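PDB 4ZR1: ceramide very long chain fatty acid hydroxylase SCS7 from Saccharomyces cerevisiae, which hydroxylates the very long chain fatty acids of ceramides, probably at C-2, using molecular oxygen and electrons from cytochrome b5. Local coordinates for residues K49-L54 and V75-R80; V137-W142 and G221-V226; V226-C231 and G264-F269. All blocks are in the same frame, centred on the assembly; numbering follows the deposited sequence.

Interaction 1. Residues K49-L54 and V75-R80; sequences KKHKFL and VDQIHR
F53 and Q77 mark the nearest backbone approach, their CA atoms 7.1 Å apart. Segment 49-54 is the end of helix 44-51 and the chain beyond it. Segment 75-80 holds the last part of helix 71-78 and the residues just after it. K52 leaves its helix with a positive phi of 56°, and the chain turns so that F53 faces helix 71-78. With CG anti to the backbone N (chi1 -175°), the F53 ring reaches across to that helix. Q77 lays its CB over the ring centre in a CH-pi contact, CB to centroid 3.4 Å. On the opposite face, L54 CG sits toward the rim of the ring. The far end of F53 touches I78, CZ to CD1 4.1 Å. Beside this, CE1 of the H51 imidazole lies over one face of the R80 guanidinium. R80 has its polar partners elsewhere, donating from NE to T26 O and forming a salt bridge with E290. Cutting F53 back to an alanine would probably open a gap between L54 and Q77 and leave I78 CD1 without this aromatic partner. Next to I78, the H79 ring meets the zinc ligand H178 edge-to-face. This is a buried contact in what is probably the cytoplasmic part, beside the histidine-bound zinc site of H155 and H178.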
loop_
_atom_site.group_PDB
_atom_site.type_symbol
_atom_site.label_atom_id
_atom_site.label_comp_id
_atom_site.label_asym_id
_atom_site.label_seq_id
_atom_site.Cartn_x
_atom_site.Cartn_y
_atom_site.Cartn_z
ATOM N N LYS A 49 -12.018 -12.893 19.864
ATOM C CA LYS A 49 -11.780 -13.864 20.919
ATOM C C LYS A 49 -10.591 -14.758 20.589
ATOM O O LYS A 49 -9.807 -15.102 21.471
ATOM C CB LYS A 49 -13.029 -14.712 21.158
ATOM C CG LYS A 49 -12.870 -15.752 22.254
ATOM C CD LYS A 49 -12.570 -15.095 23.594
ATOM C CE LYS A 49 -12.566 -16.111 24.730
ATOM N NZ LYS A 49 -12.123 -15.512 26.026
ATOM N N LYS A 50 -10.449 -15.124 19.319
ATOM C CA LYS A 50 -9.403 -16.058 18.923
ATOM C C LYS A 50 -8.009 -15.430 18.945
ATOM O O LYS A 50 -7.090 -15.997 19.521
ATOM C CB LYS A 50 -9.697 -16.635 17.536
ATOM C CG LYS A 50 -8.731 -17.738 17.117
ATOM C CD LYS A 50 -9.164 -18.441 15.842
ATOM C CE LYS A 50 -8.139 -19.487 15.412
ATOM N NZ LYS A 50 -8.534 -20.198 14.156
ATOM N N HIS A 51 -7.850 -14.259 18.337
ATOM C CA HIS A 51 -6.519 -13.675 18.169
ATOM C C HIS A 51 -6.225 -12.548 19.160
ATOM O O HIS A 51 -5.077 -12.112 19.288
ATOM C CB HIS A 51 -6.347 -13.169 16.734
ATOM C CG HIS A 51 -6.563 -14.228 15.695
ATOM N ND1 HIS A 51 -5.642 -15.225 15.445
ATOM C CD2 HIS A 51 -7.592 -14.444 14.843
ATOM C CE1 HIS A 51 -6.096 -16.011 14.484
ATOM N NE2 HIS A 51 -7.277 -15.558 14.100
ATOM N N LYS A 52 -7.262 -12.088 19.861
ATOM C CA LYS A 52 -7.115 -11.075 20.909
ATOM C C LYS A 52 -6.434 -9.813 20.379
ATOM O O LYS A 52 -5.545 -9.254 21.019
ATOM C CB LYS A 52 -6.333 -11.648 22.102
ATOM C CG LYS A 52 -7.108 -12.678 22.927
ATOM C CD LYS A 52 -6.453 -12.935 24.284
ATOM C CE LYS A 52 -7.297 -12.386 25.430
ATOM N NZ LYS A 52 -6.557 -12.297 26.727
ATOM N N PHE A 53 -6.863 -9.367 19.206
ATOM C CA PHE A 53 -6.215 -8.246 18.533
ATOM C C PHE A 53 -7.121 -7.012 18.431
ATOM O O PHE A 53 -7.201 -6.216 19.356
ATOM C CB PHE A 53 -5.758 -8.687 17.145
ATOM C CG PHE A 53 -4.964 -7.651 16.400
ATOM C CD1 PHE A 53 -3.891 -7.013 17.002
ATOM C CD2 PHE A 53 -5.262 -7.351 15.081
ATOM C CE1 PHE A 53 -3.154 -6.063 16.310
ATOM C CE2 PHE A 53 -4.524 -6.404 14.378
ATOM C CZ PHE A 53 -3.471 -5.760 14.993
ATOM N N LEU A 54 -7.787 -6.848 17.295
ATOM C CA LEU A 54 -8.725 -5.752 17.125
ATOM C C LEU A 54 -10.143 -6.283 16.930
ATOM O O LEU A 54 -10.362 -7.317 16.291
ATOM C CB LEU A 54 -8.329 -4.876 15.931
ATOM C CG LEU A 54 -7.001 -4.115 15.989
ATOM C CD1 LEU A 54 -6.741 -3.467 14.646
ATOM C CD2 LEU A 54 -6.976 -3.064 17.092
ATOM N N VAL A 75 2.723 -6.101 14.634
ATOM C CA VAL A 75 3.199 -6.365 13.271
ATOM C C VAL A 75 2.800 -7.764 12.826
ATOM O O VAL A 75 2.504 -7.983 11.661
ATOM C CB VAL A 75 4.748 -6.202 13.117
ATOM C CG1 VAL A 75 5.187 -4.815 13.527
ATOM C CG2 VAL A 75 5.501 -7.242 13.915
ATOM N N ASP A 76 2.768 -8.707 13.757
ATOM C CA ASP A 76 2.405 -10.067 13.408
ATOM C C ASP A 76 0.930 -10.144 13.054
ATOM O O ASP A 76 0.517 -10.936 12.214
ATOM C CB ASP A 76 2.716 -11.022 14.558
ATOM C CG ASP A 76 2.508 -12.471 14.175
ATOM O OD1 ASP A 76 1.409 -13.007 14.437
ATOM O OD2 ASP A 76 3.440 -13.069 13.589
ATOM N N GLN A 77 0.136 -9.303 13.697
ATOM C CA GLN A 77 -1.305 -9.443 13.617
ATOM C C GLN A 77 -1.924 -8.601 12.505
ATOM O O GLN A 77 -2.883 -9.028 11.862
ATOM C CB GLN A 77 -1.919 -9.087 14.968
ATOM C CG GLN A 77 -3.073 -9.972 15.361
ATOM C CD GLN A 77 -2.684 -11.405 15.542
ATOM O OE1 GLN A 77 -1.561 -11.717 15.944
ATOM N NE2 GLN A 77 -3.607 -12.299 15.227
ATOM N N ILE A 78 -1.368 -7.412 12.282
ATOM C CA ILE A 78 -1.883 -6.478 11.278
ATOM C C ILE A 78 -1.693 -6.992 9.846
ATOM O O ILE A 78 -2.439 -6.606 8.945
ATOM C CB ILE A 78 -1.207 -5.089 11.399
ATOM C CG1 ILE A 78 -2.064 -4.004 10.751
ATOM C CG2 ILE A 78 0.189 -5.099 10.774
ATOM C CD1 ILE A 78 -3.368 -3.749 11.458
ATOM N N HIS A 79 -0.701 -7.864 9.643
ATOM C CA HIS A 79 -0.415 -8.416 8.319
ATOM C C HIS A 79 -1.100 -9.768 8.101
ATOM O O HIS A 79 -0.938 -10.395 7.058
ATOM C CB HIS A 79 1.095 -8.559 8.101
ATOM C CG HIS A 79 1.841 -7.262 8.151
ATOM N ND1 HIS A 79 2.580 -6.870 9.245
ATOM C CD2 HIS A 79 1.959 -6.262 7.243
ATOM C CE1 HIS A 79 3.121 -5.688 9.012
ATOM N NE2 HIS A 79 2.756 -5.293 7.807
ATOM N N ARG A 80 -1.868 -10.224 9.082
ATOM C CA ARG A 80 -2.690 -11.404 8.865
ATOM C C ARG A 80 -4.093 -10.922 8.528
ATOM O O ARG A 80 -4.788 -10.380 9.383
ATOM C CB ARG A 80 -2.653 -12.318 10.084
ATOM C CG ARG A 80 -1.236 -12.805 10.382
ATOM C CD ARG A 80 -1.166 -13.701 11.596
ATOM N NE ARG A 80 -1.977 -14.898 11.422
ATOM C CZ ARG A 80 -2.017 -15.897 12.292
ATOM N NH1 ARG A 80 -2.788 -16.954 12.062
ATOM N NH2 ARG A 80 -1.279 -15.837 13.393
#

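Interaction 2. Residues V137-W142 and G221-V226; sequences VGVFVW and GLFGYV. With TRD (tridecane), chain K.
G138 and G221 bring the two helices together, with their CA atoms 4.1 Å apart. The axes come within 7.3 Å and cross at -51°. The tight part rests on three glycines. G138 O meets G221 CA at 3.3 Å in a CA-H...O contact. A CB on G138 would run into G221 N, one on G224 into CB of W142, and one on G221 into the tridecane. W142 fills the next place along the crossing. Its CG is anti to the backbone N (chi1 162°), and this lays one face of the indole on the backbone of G224 and Y225. Y225 CA sits 3.7 Å from the centroid of the six-membered ring. The Y225 ring adds an offset edge-to-face stack, its edge toward the indole face, with centroids 5.8 Å apart. W142 NE1 makes a weak hydrogen bond to E146, and Y225 is stacked on F194. The loose part lies at the surface, where V139 CG2 only touches the ring edge of F223, at CD2, 4.2 Å away. Tridecane runs along another side of the crossing. Its C7 is 3.5 Å from G221 CA, and its C3 meets the indole edge at W142 CZ3, 3.6 Å away. Close packing of transmembrane helices through glycines joins TM2 to TM4 here, and the crossing forms part of the pocket that holds the alkyl chain.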
loop_
_atom_site.group_PDB
_atom_site.type_symbol
_atom_site.label_atom_id
_atom_site.label_comp_id
_atom_site.label_asym_id
_atom_site.label_seq_id
_atom_site.Cartn_x
_atom_site.Cartn_y
_atom_site.Cartn_z
ATOM N N VAL A 137 12.182 9.767 -17.226
ATOM C CA VAL A 137 13.064 9.447 -16.103
ATOM C C VAL A 137 12.309 9.685 -14.799
ATOM O O VAL A 137 12.579 9.027 -13.795
ATOM C CB VAL A 137 14.401 10.259 -16.111
ATOM C CG1 VAL A 137 14.957 10.341 -17.500
ATOM C CG2 VAL A 137 14.217 11.645 -15.566
ATOM N N GLY A 138 11.347 10.609 -14.824
ATOM C CA GLY A 138 10.448 10.805 -13.701
ATOM C C GLY A 138 9.701 9.516 -13.395
ATOM O O GLY A 138 9.621 9.092 -12.233
ATOM N N VAL A 139 9.166 8.884 -14.442
ATOM C CA VAL A 139 8.503 7.588 -14.307
ATOM C C VAL A 139 9.458 6.496 -13.800
ATOM O O VAL A 139 9.068 5.614 -13.044
ATOM C CB VAL A 139 7.888 7.151 -15.637
ATOM C CG1 VAL A 139 7.246 5.770 -15.509
ATOM C CG2 VAL A 139 6.867 8.198 -16.122
ATOM N N PHE A 140 10.717 6.565 -14.209
ATOM C CA PHE A 140 11.699 5.568 -13.809
ATOM C C PHE A 140 12.065 5.730 -12.334
ATOM O O PHE A 140 12.171 4.751 -11.585
ATOM C CB PHE A 140 12.948 5.672 -14.696
ATOM C CG PHE A 140 14.078 4.764 -14.273
ATOM C CD1 PHE A 140 14.048 3.410 -14.573
ATOM C CD2 PHE A 140 15.167 5.267 -13.581
ATOM C CE1 PHE A 140 15.082 2.575 -14.192
ATOM C CE2 PHE A 140 16.210 4.436 -13.192
ATOM C CZ PHE A 140 16.172 3.089 -13.507
ATOM N N VAL A 141 12.257 6.978 -11.925
ATOM C CA VAL A 141 12.525 7.287 -10.533
ATOM C C VAL A 141 11.312 6.926 -9.671
ATOM O O VAL A 141 11.479 6.457 -8.543
ATOM C CB VAL A 141 12.898 8.782 -10.349
ATOM C CG1 VAL A 141 12.966 9.168 -8.868
ATOM C CG2 VAL A 141 14.219 9.089 -11.044
ATOM N N TRP A 142 10.097 7.118 -10.196
ATOM C CA TRP A 142 8.919 6.717 -9.432
ATOM C C TRP A 142 9.001 5.244 -9.019
ATOM O O TRP A 142 8.728 4.910 -7.860
ATOM C CB TRP A 142 7.591 6.935 -10.183
ATOM C CG TRP A 142 6.557 6.081 -9.498
ATOM C CD1 TRP A 142 6.019 4.914 -9.955
ATOM C CD2 TRP A 142 6.041 6.264 -8.168
ATOM N NE1 TRP A 142 5.173 4.377 -9.011
ATOM C CE2 TRP A 142 5.171 5.187 -7.905
ATOM C CE3 TRP A 142 6.213 7.245 -7.186
ATOM C CZ2 TRP A 142 4.480 5.062 -6.699
ATOM C CZ3 TRP A 142 5.526 7.115 -5.984
ATOM C CH2 TRP A 142 4.673 6.034 -5.754
ATOM N N GLY A 221 7.228 11.695 -12.501
ATOM C CA GLY A 221 7.154 11.033 -11.216
ATOM C C GLY A 221 5.723 10.967 -10.702
ATOM O O GLY A 221 5.293 9.944 -10.150
ATOM N N LEU A 222 4.974 12.052 -10.899
ATOM C CA LEU A 222 3.594 12.099 -10.445
ATOM C C LEU A 222 2.723 11.141 -11.264
ATOM O O LEU A 222 1.885 10.424 -10.697
ATOM C CB LEU A 222 3.049 13.526 -10.519
ATOM C CG LEU A 222 1.633 13.704 -9.976
ATOM C CD1 LEU A 222 1.575 13.270 -8.538
ATOM C CD2 LEU A 222 1.208 15.141 -10.111
ATOM N N PHE A 223 2.937 11.118 -12.584
ATOM C CA PHE A 223 2.199 10.218 -13.482
ATOM C C PHE A 223 2.465 8.759 -13.122
ATOM O O PHE A 223 1.571 7.914 -13.168
ATOM C CB PHE A 223 2.584 10.474 -14.942
ATOM C CG PHE A 223 1.949 9.523 -15.922
ATOM C CD1 PHE A 223 0.628 9.685 -16.317
ATOM C CD2 PHE A 223 2.672 8.473 -16.457
ATOM C CE1 PHE A 223 0.046 8.813 -17.214
ATOM C CE2 PHE A 223 2.098 7.608 -17.360
ATOM C CZ PHE A 223 0.782 7.779 -17.742
ATOM N N GLY A 224 3.710 8.479 -12.761
ATOM C CA GLY A 224 4.103 7.157 -12.333
ATOM C C GLY A 224 3.386 6.761 -11.067
ATOM O O GLY A 224 2.977 5.610 -10.934
ATOM N N TYR A 225 3.219 7.709 -10.143
ATOM C CA TYR A 225 2.469 7.434 -8.919
ATOM C C TYR A 225 1.029 7.029 -9.238
ATOM O O TYR A 225 0.511 6.055 -8.681
ATOM C CB TYR A 225 2.450 8.636 -7.969
ATOM C CG TYR A 225 1.247 8.552 -7.067
ATOM C CD1 TYR A 225 1.199 7.614 -6.038
ATOM C CD2 TYR A 225 0.128 9.362 -7.279
ATOM C CE1 TYR A 225 0.074 7.500 -5.227
ATOM C CE2 TYR A 225 -1.001 9.248 -6.475
ATOM C CZ TYR A 225 -1.019 8.313 -5.453
ATOM O OH TYR A 225 -2.127 8.184 -4.660
ATOM N N VAL A 226 0.383 7.795 -10.117
ATOM C CA VAL A 226 -0.997 7.517 -10.515
ATOM C C VAL A 226 -1.136 6.153 -11.182
ATOM O O VAL A 226 -2.105 5.430 -10.935
ATOM C CB VAL A 226 -1.530 8.590 -11.466
ATOM C CG1 VAL A 226 -2.945 8.236 -11.907
ATOM C CG2 VAL A 226 -1.486 9.959 -10.769
HETATM C C1 TRD K . 4.578 8.947 -2.356
HETATM C C2 TRD K . 5.413 10.122 -2.849
HETATM C C3 TRD K . 5.192 10.310 -4.343
HETATM C C4 TRD K . 6.272 11.169 -4.980
HETATM C C5 TRD K . 5.919 11.460 -6.430
HETATM C C6 TRD K . 6.874 12.493 -6.993
HETATM C C7 TRD K . 7.934 11.831 -7.856
HETATM C C8 TRD K . 9.186 12.690 -7.974
HETATM C C9 TRD K . 9.901 12.404 -9.289
HETATM C C10 TRD K . 11.252 13.090 -9.399
HETATM C C11 TRD K . 11.867 12.845 -10.767
HETATM C C12 TRD K . 13.187 13.589 -10.906
HETATM C C13 TRD K . 13.788 13.472 -12.303
#

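Interaction 3. Residues V226-C231 and G264-F269; sequences VCYDEC and GVTSWF. With BOG (octyl beta-D-glucopyranoside), chain G; BOG (octyl beta-D-glucopyranoside), chain F.
V265 and T266 carry the loop 264-269 onto helix 211-236, where they meet Y228 and C231. The backbones are nearest at Y228 and T266, whose CA atoms are 5.8 Å apart. The loop enters at G264, whose N is hydrogen-bonded to D271. V265 follows and turns its side chain toward the helix. Its CG1 lies at the edge of the Y228 ring, in plane, 3.8 Å from CE1. Its CG2 approaches CE1 and CD1 of the same ring obliquely. V265 O comes to 3.8 Å from C231 SG, a packing contact. The V265 side chain also touches H150 and H251, which bind zinc. T266 comes next and splits its two branches. Its chi1 of 57° sets CG2 anti to the carbonyl carbon, which turns it onto Y228, 3.6 Å from CA and 3.9 Å from CB, while OG1 goes to a hydrogen bond with E146. E146 also accepts from V265 N. So E146 of helix 128-154 fixes this corner of the loop from a second helix. T266 CG2 also meets C8' of an octyl glucoside (chain F) at 3.9 Å. C227 CB touches the same detergent tail. Beyond the contact, S267 OG accepts from F269 N (3.2 Å) in an ST turn. W268, at the N-cap position of helix 269-273, packs against L247. The loop thus joins the end of TM4 nearest the zinc site to the histidine-rich dizinc centre, with V265 and Y228 in the layer just behind the zinc-binding histidines H150 and H232.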
loop_
_atom_site.group_PDB
_atom_site.type_symbol
_atom_site.label_atom_id
_atom_site.label_comp_id
_atom_site.label_asym_id
_atom_site.label_seq_id
_atom_site.Cartn_x
_atom_site.Cartn_y
_atom_site.Cartn_z
ATOM N N VAL A 226 0.383 7.795 -10.117
ATOM C CA VAL A 226 -0.997 7.517 -10.515
ATOM C C VAL A 226 -1.136 6.153 -11.182
ATOM O O VAL A 226 -2.105 5.430 -10.935
ATOM C CB VAL A 226 -1.530 8.590 -11.466
ATOM C CG1 VAL A 226 -2.945 8.236 -11.907
ATOM C CG2 VAL A 226 -1.486 9.959 -10.769
ATOM N N CYS A 227 -0.163 5.791 -12.013
ATOM C CA CYS A 227 -0.174 4.474 -12.629
ATOM C C CYS A 227 -0.051 3.387 -11.568
ATOM O O CYS A 227 -0.757 2.385 -11.624
ATOM C CB CYS A 227 0.947 4.352 -13.659
ATOM S SG CYS A 227 0.719 5.412 -15.109
ATOM N N TYR A 228 0.838 3.597 -10.601
ATOM C CA TYR A 228 1.018 2.669 -9.484
ATOM C C TYR A 228 -0.265 2.353 -8.688
ATOM O O TYR A 228 -0.609 1.181 -8.496
ATOM C CB TYR A 228 2.079 3.214 -8.517
ATOM C CG TYR A 228 1.914 2.703 -7.094
ATOM C CD1 TYR A 228 2.365 1.437 -6.731
ATOM C CD2 TYR A 228 1.308 3.487 -6.117
ATOM C CE1 TYR A 228 2.211 0.963 -5.437
ATOM C CE2 TYR A 228 1.156 3.032 -4.828
ATOM C CZ TYR A 228 1.602 1.762 -4.491
ATOM O OH TYR A 228 1.446 1.298 -3.198
ATOM N N ASP A 229 -0.956 3.391 -8.213
ATOM C CA ASP A 229 -2.091 3.216 -7.306
ATOM C C ASP A 229 -3.269 2.617 -8.049
ATOM O O ASP A 229 -4.006 1.808 -7.493
ATOM C CB ASP A 229 -2.505 4.548 -6.673
ATOM C CG ASP A 229 -2.648 4.474 -5.139
ATOM O OD1 ASP A 229 -2.579 3.369 -4.543
ATOM O OD2 ASP A 229 -2.833 5.553 -4.527
ATOM N N GLU A 230 -3.453 3.035 -9.302
ATOM C CA GLU A 230 -4.476 2.451 -10.160
ATOM C C GLU A 230 -4.140 0.999 -10.437
ATOM O O GLU A 230 -4.979 0.120 -10.273
ATOM C CB GLU A 230 -4.604 3.225 -11.463
ATOM C CG GLU A 230 -5.100 4.638 -11.250
ATOM C CD GLU A 230 -6.397 4.681 -10.463
ATOM O OE1 GLU A 230 -7.446 4.297 -11.006
ATOM O OE2 GLU A 230 -6.364 5.081 -9.290
ATOM N N CYS A 231 -2.899 0.748 -10.837
ATOM C CA CYS A 231 -2.440 -0.618 -10.990
ATOM C C CYS A 231 -2.710 -1.390 -9.698
ATOM O O CYS A 231 -3.383 -2.427 -9.710
ATOM C CB CYS A 231 -0.957 -0.670 -11.345
ATOM S SG CYS A 231 -0.348 -2.350 -11.647
ATOM N N GLY A 264 7.779 -4.658 -5.241
ATOM C CA GLY A 264 7.404 -3.998 -6.478
ATOM C C GLY A 264 5.978 -4.354 -6.859
ATOM O O GLY A 264 5.612 -5.525 -6.788
ATOM N N VAL A 265 5.162 -3.372 -7.250
ATOM C CA VAL A 265 3.777 -3.692 -7.578
ATOM C C VAL A 265 3.427 -3.249 -9.004
ATOM O O VAL A 265 2.518 -3.817 -9.622
ATOM C CB VAL A 265 2.750 -3.096 -6.504
ATOM C CG1 VAL A 265 3.472 -2.575 -5.270
ATOM C CG2 VAL A 265 1.847 -2.033 -7.082
ATOM N N THR A 266 4.150 -2.283 -9.561
ATOM C CA THR A 266 4.022 -2.071 -11.013
ATOM C C THR A 266 4.938 -3.017 -11.769
ATOM O O THR A 266 4.781 -3.199 -12.977
ATOM C CB THR A 266 4.349 -0.642 -11.453
ATOM O OG1 THR A 266 5.672 -0.305 -11.029
ATOM C CG2 THR A 266 3.346 0.330 -10.866
ATOM N N SER A 267 5.906 -3.594 -11.051
ATOM C CA SER A 267 6.790 -4.646 -11.577
ATOM C C SER A 267 7.680 -5.175 -10.464
ATOM O O SER A 267 7.810 -4.533 -9.424
ATOM C CB SER A 267 7.680 -4.136 -12.712
ATOM O OG SER A 267 8.805 -3.446 -12.187
ATOM N N TRP A 268 8.316 -6.322 -10.698
ATOM C CA TRP A 268 9.253 -6.885 -9.730
ATOM C C TRP A 268 10.692 -6.593 -10.128
ATOM O O TRP A 268 11.625 -7.197 -9.603
ATOM C CB TRP A 268 9.054 -8.386 -9.593
ATOM C CG TRP A 268 9.115 -9.099 -10.882
ATOM C CD1 TRP A 268 10.235 -9.367 -11.619
ATOM C CD2 TRP A 268 8.013 -9.667 -11.600
ATOM N NE1 TRP A 268 9.892 -10.060 -12.755
ATOM C CE2 TRP A 268 8.534 -10.259 -12.768
ATOM C CE3 TRP A 268 6.634 -9.731 -11.369
ATOM C CZ2 TRP A 268 7.727 -10.901 -13.706
ATOM C CZ3 TRP A 268 5.835 -10.375 -12.296
ATOM C CH2 TRP A 268 6.383 -10.949 -13.451
ATOM N N PHE A 269 10.853 -5.665 -11.065
ATOM C CA PHE A 269 12.161 -5.207 -11.524
ATOM C C PHE A 269 13.123 -4.953 -10.364
ATOM O O PHE A 269 14.141 -5.624 -10.229
ATOM C CB PHE A 269 11.985 -3.938 -12.361
ATOM C CG PHE A 269 13.257 -3.405 -12.939
ATOM C CD1 PHE A 269 13.767 -3.929 -14.109
ATOM C CD2 PHE A 269 13.936 -2.372 -12.320
ATOM C CE1 PHE A 269 14.935 -3.443 -14.646
ATOM C CE2 PHE A 269 15.107 -1.882 -12.856
ATOM C CZ PHE A 269 15.602 -2.415 -14.026
HETATM C C1 BOG G . -10.548 -3.710 -16.284
HETATM O O1 BOG G . -9.495 -3.154 -15.533
HETATM C C2 BOG G . -11.179 -4.824 -15.483
HETATM O O2 BOG G . -10.218 -5.830 -15.280
HETATM C C3 BOG G . -12.353 -5.419 -16.225
HETATM O O3 BOG G . -13.052 -6.285 -15.361
HETATM C C4 BOG G . -13.270 -4.321 -16.717
HETATM O O4 BOG G . -14.207 -4.871 -17.613
HETATM C C5 BOG G . -12.446 -3.281 -17.440
HETATM O O5 BOG G . -11.517 -2.723 -16.543
HETATM C C6 BOG G . -13.344 -2.200 -18.003
HETATM O O6 BOG G . -14.461 -2.017 -17.162
HETATM C "C1'" BOG G . -8.205 -3.331 -16.073
HETATM C "C2'" BOG G . -7.318 -2.211 -15.573
HETATM C "C3'" BOG G . -5.881 -2.440 -15.988
HETATM C "C4'" BOG G . -5.174 -1.108 -16.116
HETATM C "C5'" BOG G . -4.965 -0.493 -14.750
HETATM C "C6'" BOG G . -3.527 -0.029 -14.643
HETATM C "C7'" BOG G . -3.379 1.369 -15.204
HETATM C "C8'" BOG G . -1.965 1.839 -14.954
HETATM C C1 BOG F . 5.700 -5.169 -17.578
HETATM O O1 BOG F . 5.496 -3.863 -17.103
HETATM C C2 BOG F . 4.354 -5.839 -17.836
HETATM O O2 BOG F . 3.637 -6.076 -16.634
HETATM C C3 BOG F . 4.555 -7.173 -18.520
HETATM O O3 BOG F . 3.322 -7.622 -19.035
HETATM C C4 BOG F . 5.576 -7.098 -19.637
HETATM O O4 BOG F . 5.951 -8.410 -19.991
HETATM C C5 BOG F . 6.814 -6.331 -19.213
HETATM O O5 BOG F . 6.446 -5.052 -18.766
HETATM C C6 BOG F . 7.735 -6.154 -20.405
HETATM O O6 BOG F . 8.728 -7.159 -20.430
HETATM C "C1'" BOG F . 6.667 -3.144 -16.784
HETATM C "C2'" BOG F . 6.240 -1.756 -16.354
HETATM C "C3'" BOG F . 7.330 -1.033 -15.598
HETATM C "C4'" BOG F . 7.060 0.459 -15.652
HETATM C "C5'" BOG F . 5.689 0.749 -15.069
HETATM C "C6'" BOG F . 5.191 2.091 -15.566
HETATM C "C7'" BOG F . 4.231 2.692 -14.563
HETATM C "C8'" BOG F . 4.960 2.967 -13.268
#

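In the fold
The three contacts follow one another along the chain, and none nests in or crosses another. Interaction 1 comes first and closes a short loop of 20 residues within the N-terminal, probably cytoplasmic region. Interaction 2 closes the longest loop, 78 residues, and ties TM2 to TM4. Interaction 3 starts at V226, where interaction 2 ends. It brings the chain back after 32 residues and ties the loop before helix 269-273 to TM4. Interactions 2 and 3 have centres about 10 Å apart and touch where W142 packs on Y228. Interaction 1 lies on the opposite side of the chain's centre, about 28 Å from interaction 3, centre to centre. Interactions 1 and 3 both border the zinc-binding histidines.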